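Hypothetic aldehyde deformylating oxygenase (Sulfolobus tokodaii, PDB 5V4T) probably acts as a diiron oxidoreductase of the ferritin-like type, with aldehyde deformylating oxygenase activity, and binds ferric iron within its helical bundle. Local coordinates at residues V195-M198 and E199-K203. Residues are numbered along the deposited sequence; the frame is centred on the assembly and turned at random.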
# COMPACT_ATOMS: atom_id res chain seq x y z
N VAL A 195 -15.03 1.46 -1.44
CA VAL A 195 -15.27 0.48 -0.41
C VAL A 195 -15.92 -0.79 -0.96
O VAL A 195 -15.55 -1.89 -0.57
CB VAL A 195 -16.12 1.08 0.76
CG1 VAL A 195 -16.54 0.03 1.77
CG2 VAL A 195 -15.32 2.22 1.44
N ASN A 196 -16.85 -0.66 -1.93
CA ASN A 196 -17.36 -1.86 -2.60
C ASN A 196 -16.27 -2.67 -3.26
O ASN A 196 -16.31 -3.89 -3.19
CB ASN A 196 -18.49 -1.57 -3.61
CG ASN A 196 -19.69 -0.88 -2.98
OD1 ASN A 196 -19.90 -0.92 -1.77
ND2 ASN A 196 -20.44 -0.21 -3.81
N LEU A 197 -15.35 -2.01 -3.95
CA LEU A 197 -14.21 -2.70 -4.52
C LEU A 197 -13.37 -3.37 -3.45
O LEU A 197 -12.98 -4.52 -3.63
CB LEU A 197 -13.38 -1.70 -5.34
CG LEU A 197 -12.02 -2.26 -5.73
CD1 LEU A 197 -12.10 -3.46 -6.66
CD2 LEU A 197 -11.34 -1.13 -6.42
N MET A 198 -13.13 -2.68 -2.33
CA MET A 198 -12.38 -3.29 -1.25
C MET A 198 -13.02 -4.56 -0.78
O MET A 198 -12.31 -5.53 -0.47
CB MET A 198 -12.12 -2.32 -0.11
CG MET A 198 -11.23 -1.17 -0.50
SD MET A 198 -11.26 0.11 0.77
CE MET A 198 -10.07 -0.59 1.86
N GLU A 199 -14.37 -4.59 -0.68
CA GLU A 199 -15.04 -5.80 -0.24
C GLU A 199 -14.83 -6.93 -1.18
O GLU A 199 -14.68 -8.05 -0.78
CB GLU A 199 -16.53 -5.48 -0.09
CG GLU A 199 -16.80 -4.50 1.01
CD GLU A 199 -16.97 -5.20 2.39
OE1 GLU A 199 -16.75 -6.44 2.56
OE2 GLU A 199 -17.42 -4.48 3.29
N GLU A 200 -14.83 -6.66 -2.50
CA GLU A 200 -14.60 -7.69 -3.47
C GLU A 200 -13.15 -8.21 -3.41
O GLU A 200 -12.88 -9.37 -3.55
CB GLU A 200 -14.95 -7.21 -4.84
CG GLU A 200 -16.43 -6.81 -4.91
CD GLU A 200 -17.56 -7.86 -5.12
OE1 GLU A 200 -17.46 -9.15 -4.82
OE2 GLU A 200 -18.62 -7.28 -5.61
N LEU A 201 -12.21 -7.30 -3.22
CA LEU A 201 -10.81 -7.71 -3.02
C LEU A 201 -10.58 -8.58 -1.78
O LEU A 201 -9.85 -9.54 -1.82
CB LEU A 201 -9.94 -6.48 -2.98
CG LEU A 201 -9.84 -5.66 -4.26
CD1 LEU A 201 -9.16 -4.30 -4.07
CD2 LEU A 201 -9.09 -6.43 -5.33
N LYS A 202 -11.20 -8.22 -0.70
CA LYS A 202 -11.16 -9.03 0.53
C LYS A 202 -11.65 -10.44 0.23
O LYS A 202 -11.01 -11.40 0.59
CB LYS A 202 -12.01 -8.40 1.59
CG LYS A 202 -12.01 -9.12 2.96
CD LYS A 202 -13.23 -8.71 3.76
CE LYS A 202 -13.60 -9.76 4.75
NZ LYS A 202 -14.88 -9.37 5.41
N LYS A 203 -12.81 -10.57 -0.42
CA LYS A 203 -13.34 -11.86 -0.78
C LYS A 203 -12.41 -12.65 -1.67
O LYS A 203 -12.15 -13.84 -1.46
CB LYS A 203 -14.71 -11.68 -1.46
CG LYS A 203 -15.74 -11.27 -0.44
CD LYS A 203 -17.14 -11.25 -1.02
CE LYS A 203 -18.17 -11.22 0.09
NZ LYS A 203 -19.57 -11.29 -0.46
O HOH W 1 -18.78 -5.17 -3.52
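Leu-197 and Leu-201, one helical turn apart on helix 191-211, illustrate how an i, i+4 pair of branched side chains extends the backbone ladder into an apolar contact. CG of Leu-197 lies 3.9 Å from CD1 of Leu-201, and the two side chains meet at a slant. Leu-197 turns its CG away from its own backbone N, whereas Leu-201 keeps CG beside the N (chi1 -66°), which sets CG 3.4 Å from the carbonyl O of Leu-197. Replacing Leu-201 with alanine would probably leave the CG and CD1 of Leu-197 without their apolar neighbour and remove the side-chain contact with Thr-116 of helix 98-128.

Beneath this contact runs the alpha-helical hydrogen-bond ladder. Leu-201 N donates to Leu-197 O at 2.9 Å, nearly in line with the carbonyl bond, and Lys-202 N reaches Met-198 O at the same distance. Glu-199 N likewise bonds to Val-195 O, while the bond from Glu-200 N to Asn-196 O is longer, at 3.2 Å.

That last carbonyl also accepts a hydrogen bond from a water, whose oxygen is 2.8 Å from Asn-196 O and which donates a second to Glu-200 OE2. With chi1 at -60°, CG of Glu-200 lies beside its backbone N, back toward Asn-196; the bend at chi2 (-82°) then turns the carboxylate outward to the water. Asn-196 OD1 is held separately by Gln-192.

The chemistry divides by face. Buried Met-198 packs on Leu-114 and Val-117 of helix 98-128 and on Ala-173 and Val-177 of helix 159-179, joining this helix to the bundle; the side chain of Leu-201 lies about 10 Å from that of the iron ligand Glu-111. Water-linked Asn-196 and Glu-200 occupy the solvent side, consistent with an amphipathic outer helix covering the ferritin-like bundle.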